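Local coordinates for protein superoxide dismutase (PDB 3TJT) that probably converts superoxide radicals into hydrogen peroxide and oxygen, using a metal site that holds an iron(III) ion, at residues 9-22 against 84-96. Residues are numbered along the deposited sequence; the frame is centred on the assembly and turned at random.
With FE (Fe (III) ion), chain B.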
loop_
_atom_site.group_PDB
_atom_site.type_symbol
_atom_site.label_atom_id
_atom_site.label_comp_id
_atom_site.label_asym_id
_atom_site.label_seq_id
_atom_site.Cartn_x
_atom_site.Cartn_y
_atom_site.Cartn_z
ATOM N N LYS A 9 9.061 17.051 12.539
ATOM C CA LYS A 9 10.271 17.805 12.229
ATOM C C LYS A 9 10.044 18.620 10.957
ATOM O O LYS A 9 9.620 18.079 9.933
ATOM C CB LYS A 9 11.456 16.857 12.046
ATOM C CG LYS A 9 12.757 17.552 11.653
ATOM C CD LYS A 9 13.934 16.600 11.764
ATOM C CE LYS A 9 15.254 17.281 11.423
ATOM N NZ LYS A 9 16.396 16.341 11.612
ATOM N N PRO A 10 10.305 19.935 11.016
ATOM C CA PRO A 10 10.119 20.752 9.810
ATOM C C PRO A 10 10.985 20.236 8.671
ATOM O O PRO A 10 12.102 19.780 8.901
ATOM C CB PRO A 10 10.589 22.146 10.255
ATOM C CG PRO A 10 10.385 22.144 11.748
ATOM C CD PRO A 10 10.736 20.741 12.174
ATOM N N LEU A 11 10.469 20.297 7.450
ATOM C CA LEU A 11 11.232 19.850 6.289
ATOM C C LEU A 11 12.578 20.575 6.266
ATOM O O LEU A 11 12.632 21.787 6.469
ATOM C CB LEU A 11 10.453 20.115 4.999
ATOM C CG LEU A 11 10.930 19.333 3.779
ATOM C CD1 LEU A 11 10.655 17.828 3.953
ATOM C CD2 LEU A 11 10.250 19.855 2.518
ATOM N N PRO A 12 13.671 19.831 6.050
ATOM C CA PRO A 12 15.027 20.397 6.156
ATOM C C PRO A 12 15.481 21.240 4.952
ATOM O O PRO A 12 16.654 21.611 4.886
ATOM C CB PRO A 12 15.926 19.153 6.270
ATOM C CG PRO A 12 14.991 18.001 6.605
ATOM C CD PRO A 12 13.690 18.361 5.945
ATOM N N TYR A 13 14.580 21.510 4.012
ATOM C CA TYR A 13 14.900 22.265 2.799
ATOM C C TYR A 13 13.572 22.764 2.244
ATOM O O TYR A 13 12.514 22.404 2.755
ATOM C CB TYR A 13 15.623 21.380 1.770
ATOM C CG TYR A 13 15.176 19.934 1.852
ATOM C CD1 TYR A 13 13.985 19.527 1.265
ATOM C CD2 TYR A 13 15.924 18.993 2.555
ATOM C CE1 TYR A 13 13.546 18.203 1.366
ATOM C CE2 TYR A 13 15.498 17.673 2.667
ATOM C CZ TYR A 13 14.309 17.283 2.067
ATOM O OH TYR A 13 13.869 15.974 2.181
ATOM N N ALA A 14 13.618 23.592 1.206
ATOM C CA ALA A 14 12.394 24.113 0.612
ATOM C C ALA A 14 11.569 22.971 0.014
ATOM O O ALA A 14 12.124 21.951 -0.397
ATOM C CB ALA A 14 12.728 25.138 -0.463
ATOM N N TYR A 15 10.255 23.155 -0.067
ATOM C CA TYR A 15 9.389 22.092 -0.576
ATOM C C TYR A 15 9.632 21.775 -2.054
ATOM O O TYR A 15 9.326 20.671 -2.505
ATOM C CB TYR A 15 7.908 22.399 -0.317
ATOM C CG TYR A 15 7.486 22.236 1.127
ATOM C CD1 TYR A 15 6.826 21.092 1.554
ATOM C CD2 TYR A 15 7.759 23.221 2.067
ATOM C CE1 TYR A 15 6.428 20.944 2.869
ATOM C CE2 TYR A 15 7.377 23.079 3.390
ATOM C CZ TYR A 15 6.712 21.930 3.788
ATOM O OH TYR A 15 6.323 21.786 5.102
ATOM N N ASP A 16 10.189 22.728 -2.804
ATOM C CA ASP A 16 10.530 22.489 -4.202
ATOM C C ASP A 16 12.017 22.168 -4.416
ATOM O O ASP A 16 12.497 22.115 -5.549
ATOM C CB ASP A 16 10.099 23.683 -5.081
ATOM C CG ASP A 16 10.874 24.962 -4.767
ATOM O OD1 ASP A 16 11.680 24.968 -3.813
ATOM O OD2 ASP A 16 10.679 25.968 -5.483
ATOM N N ALA A 17 12.743 21.936 -3.326
ATOM C CA ALA A 17 14.196 21.770 -3.402
ATOM C C ALA A 17 14.623 20.488 -4.113
ATOM O O ALA A 17 15.740 20.397 -4.627
ATOM C CB ALA A 17 14.818 21.843 -1.999
ATOM N N LEU A 18 13.728 19.502 -4.162
ATOM C CA LEU A 18 14.056 18.213 -4.755
ATOM C C LEU A 18 13.541 18.053 -6.191
ATOM O O LEU A 18 13.663 16.984 -6.788
ATOM C CB LEU A 18 13.519 17.077 -3.866
ATOM C CG LEU A 18 13.960 17.157 -2.403
ATOM C CD1 LEU A 18 13.461 15.918 -1.627
ATOM C CD2 LEU A 18 15.491 17.286 -2.294
ATOM N N GLU A 19 12.977 19.119 -6.747
ATOM C CA GLU A 19 12.625 19.133 -8.165
ATOM C C GLU A 19 13.899 19.052 -9.015
ATOM O O GLU A 19 14.930 19.608 -8.644
ATOM C CB GLU A 19 11.845 20.413 -8.497
ATOM C CG GLU A 19 10.606 20.641 -7.628
ATOM C CD GLU A 19 9.320 20.375 -8.379
ATOM O OE1 GLU A 19 9.385 19.618 -9.371
ATOM O OE2 GLU A 19 8.251 20.907 -7.988
ATOM N N PRO A 20 13.832 18.385 -10.175
ATOM C CA PRO A 20 12.620 17.798 -10.752
ATOM C C PRO A 20 12.482 16.322 -10.418
ATOM O O PRO A 20 11.782 15.619 -11.131
ATOM C CB PRO A 20 12.888 17.929 -12.245
ATOM C CG PRO A 20 14.354 17.659 -12.333
ATOM C CD PRO A 20 14.960 18.319 -11.120
ATOM N N TYR A 21 13.142 15.853 -9.366
ATOM C CA TYR A 21 13.106 14.427 -9.045
ATOM C C TYR A 21 11.880 14.040 -8.228
ATOM O O TYR A 21 11.307 12.959 -8.414
ATOM C CB TYR A 21 14.391 14.030 -8.323
ATOM C CG TYR A 21 15.614 14.517 -9.062
ATOM C CD1 TYR A 21 15.958 13.974 -10.291
ATOM C CD2 TYR A 21 16.402 15.538 -8.545
ATOM C CE1 TYR A 21 17.066 14.417 -10.980
ATOM C CE2 TYR A 21 17.515 15.992 -9.231
ATOM C CZ TYR A 21 17.840 15.425 -10.446
ATOM O OH TYR A 21 18.944 15.866 -11.139
ATOM N N ILE A 22 11.500 14.920 -7.310
ATOM C CA ILE A 22 10.263 14.782 -6.555
ATOM C C ILE A 22 9.543 16.117 -6.596
ATOM O O ILE A 22 10.123 17.148 -6.269
ATOM C CB ILE A 22 10.527 14.369 -5.094
ATOM C CG1 ILE A 22 11.311 13.055 -5.068
ATOM C CG2 ILE A 22 9.207 14.245 -4.323
ATOM C CD1 ILE A 22 11.693 12.592 -3.660
ATOM N N ASN A 84 9.813 6.752 10.296
ATOM C CA ASN A 84 10.239 6.522 8.926
ATOM C C ASN A 84 10.259 7.816 8.104
ATOM O O ASN A 84 11.156 8.031 7.292
ATOM C CB ASN A 84 9.353 5.472 8.235
ATOM C CG ASN A 84 9.540 4.068 8.798
ATOM O OD1 ASN A 84 10.523 3.778 9.489
ATOM N ND2 ASN A 84 8.591 3.179 8.491
ATOM N N HIS A 85 9.260 8.668 8.298
ATOM C CA HIS A 85 9.191 9.891 7.507
ATOM C C HIS A 85 10.225 10.911 7.953
ATOM O O HIS A 85 10.845 11.565 7.116
ATOM C CB HIS A 85 7.773 10.464 7.501
ATOM C CG HIS A 85 6.852 9.679 6.627
ATOM N ND1 HIS A 85 6.219 8.531 7.062
ATOM C CD2 HIS A 85 6.529 9.817 5.318
ATOM C CE1 HIS A 85 5.512 8.020 6.067
ATOM N NE2 HIS A 85 5.687 8.779 4.999
ATOM N N LYS A 86 10.424 11.045 9.258
ATOM C CA LYS A 86 11.486 11.928 9.732
ATOM C C LYS A 86 12.805 11.488 9.101
ATOM O O LYS A 86 13.559 12.311 8.564
ATOM C CB LYS A 86 11.597 11.919 11.262
ATOM C CG LYS A 86 12.643 12.924 11.770
ATOM C CD LYS A 86 13.056 12.669 13.216
ATOM C CE LYS A 86 11.883 12.725 14.156
ATOM N NZ LYS A 86 12.299 12.545 15.582
ATOM N N PHE A 87 13.067 10.185 9.147
ATOM C CA PHE A 87 14.279 9.608 8.573
ATOM C C PHE A 87 14.374 9.877 7.070
ATOM O O PHE A 87 15.422 10.278 6.558
ATOM C CB PHE A 87 14.316 8.087 8.836
ATOM C CG PHE A 87 15.526 7.407 8.280
ATOM C CD1 PHE A 87 16.644 7.197 9.076
ATOM C CD2 PHE A 87 15.561 6.989 6.964
ATOM C CE1 PHE A 87 17.761 6.575 8.566
ATOM C CE2 PHE A 87 16.691 6.374 6.444
ATOM C CZ PHE A 87 17.789 6.168 7.244
ATOM N N PHE A 88 13.269 9.648 6.369
ATOM C CA PHE A 88 13.226 9.799 4.916
ATOM C C PHE A 88 13.519 11.239 4.464
ATOM O O PHE A 88 14.318 11.460 3.549
ATOM C CB PHE A 88 11.857 9.337 4.402
ATOM C CG PHE A 88 11.723 9.347 2.908
ATOM C CD1 PHE A 88 12.593 8.622 2.109
ATOM C CD2 PHE A 88 10.696 10.064 2.302
ATOM C CE1 PHE A 88 12.463 8.615 0.719
ATOM C CE2 PHE A 88 10.559 10.069 0.910
ATOM C CZ PHE A 88 11.434 9.339 0.123
ATOM N N PHE A 89 12.865 12.214 5.081
ATOM C CA PHE A 89 13.113 13.594 4.669
ATOM C C PHE A 89 14.551 14.000 5.013
ATOM O O PHE A 89 15.169 14.755 4.270
ATOM C CB PHE A 89 12.069 14.545 5.248
ATOM C CG PHE A 89 10.660 14.232 4.790
ATOM C CD1 PHE A 89 10.393 14.032 3.436
ATOM C CD2 PHE A 89 9.622 14.124 5.696
ATOM C CE1 PHE A 89 9.103 13.730 3.001
ATOM C CE2 PHE A 89 8.323 13.831 5.267
ATOM C CZ PHE A 89 8.070 13.629 3.921
ATOM N N ASP A 90 15.093 13.453 6.103
ATOM C CA ASP A 90 16.493 13.726 6.466
ATOM C C ASP A 90 17.513 13.102 5.511
ATOM O O ASP A 90 18.645 13.590 5.385
ATOM C CB ASP A 90 16.786 13.261 7.905
ATOM C CG ASP A 90 16.343 14.263 8.950
ATOM O OD1 ASP A 90 15.984 15.405 8.589
ATOM O OD2 ASP A 90 16.349 13.902 10.146
ATOM N N ILE A 91 17.126 12.027 4.827
ATOM C CA ILE A 91 18.074 11.283 4.008
ATOM C C ILE A 91 18.084 11.779 2.552
ATOM O O ILE A 91 18.750 11.210 1.688
ATOM C CB ILE A 91 17.828 9.750 4.083
ATOM C CG1 ILE A 91 19.123 8.975 3.822
ATOM C CG2 ILE A 91 16.731 9.307 3.108
ATOM C CD1 ILE A 91 20.251 9.359 4.778
ATOM N N MET A 92 17.340 12.850 2.299
ATOM C CA MET A 92 17.366 13.491 0.990
ATOM C C MET A 92 17.916 14.908 1.114
ATOM O O MET A 92 17.855 15.512 2.185
ATOM C CB MET A 92 15.963 13.520 0.374
ATOM C CG MET A 92 15.373 12.106 0.153
ATOM S SD MET A 92 13.815 12.160 -0.754
ATOM C CE MET A 92 12.708 12.813 0.478
ATOM N N THR A 93 18.442 15.436 0.012
ATOM C CA THR A 93 18.986 16.795 0.023
ATOM C C THR A 93 19.098 17.349 -1.397
ATOM O O THR A 93 19.336 16.599 -2.344
ATOM C CB THR A 93 20.401 16.821 0.671
ATOM O OG1 THR A 93 20.913 18.168 0.672
ATOM C CG2 THR A 93 21.351 15.921 -0.094
ATOM N N PRO A 94 18.939 18.673 -1.546
ATOM C CA PRO A 94 19.206 19.317 -2.838
ATOM C C PRO A 94 20.704 19.487 -3.110
ATOM O O PRO A 94 21.087 19.776 -4.243
ATOM C CB PRO A 94 18.541 20.686 -2.684
ATOM C CG PRO A 94 18.603 20.962 -1.227
ATOM C CD PRO A 94 18.405 19.623 -0.553
ATOM N N GLU A 95 21.536 19.312 -2.088
ATOM C CA GLU A 95 22.988 19.413 -2.267
ATOM C C GLU A 95 23.565 18.185 -2.967
ATOM O O GLU A 95 23.012 17.089 -2.878
ATOM C CB GLU A 95 23.677 19.617 -0.915
ATOM C CG GLU A 95 23.096 20.764 -0.091
ATOM C CD GLU A 95 23.024 22.084 -0.858
ATOM O OE1 GLU A 95 23.952 22.385 -1.640
ATOM O OE2 GLU A 95 22.036 22.829 -0.676
ATOM N N LYS A 96 24.678 18.357 -3.671
ATOM C CA LYS A 96 25.340 17.223 -4.298
ATOM C C LYS A 96 26.218 16.497 -3.280
ATOM O O LYS A 96 27.038 17.123 -2.603
ATOM C CB LYS A 96 26.162 17.666 -5.528
ATOM C CG LYS A 96 25.306 18.278 -6.641
ATOM C CD LYS A 96 26.104 18.508 -7.913
ATOM C CE LYS A 96 26.094 17.294 -8.837
ATOM N NZ LYS A 96 24.769 17.103 -9.505
HETATM FE FE FE B . 5.250 8.093 2.921
HETATM O O HOH W 1 4.980 5.987 3.606
#
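Tyr13 sets its ring against the chain that leaves helix 72-90, overlapping Met92 and the ring of Pro94. Its hydroxyl donates to the carbonyl O of Phe89, which lies at the ring edge, OH to O 2.7 Å, in the carbonyl plane and on a lone pair. That carbonyl lies in the last turn of the helix and also accepts a weak bond from Met92 N. Tyr13 CG stands between the backbone N and the carbonyl carbon (chi1 32°), a crowded position that points the ring at the helix end. Pro12 CD and Leu18 CD2 lie above opposite faces of this ring, each offset toward the rim.

Lys9 reaches Asp90 with a fully extended chain. Its NZ forms a salt bridge with Asp90 OD2 at 2.8 Å, on the syn side, and a weak bond to OD1. Leu11 CD1 makes an off-centre CH-pi contact with the Phe89 ring, 4.1 Å from its centroid. Further along, Ile22 and Met92 meet tip to tip, CD1 to SD 3.6 Å. The Leu18 side chain crosses that of Met92 at about a right angle, its CD1 touching SD and CE, while Ala17 CB packs on Pro94.

One turn before Phe89, His85 NE2 binds the iron at 2.2 Å; His30, Asp167 and His171 complete the protein ligands. The loop before helix 24-46 lies against the end of helix 72-90 and the chain just after it. Tyr35 of helix 24-46 touches Phe89, Phe88 packs on strand 161-167, and Met92 meets Trp188 of helix 181-188.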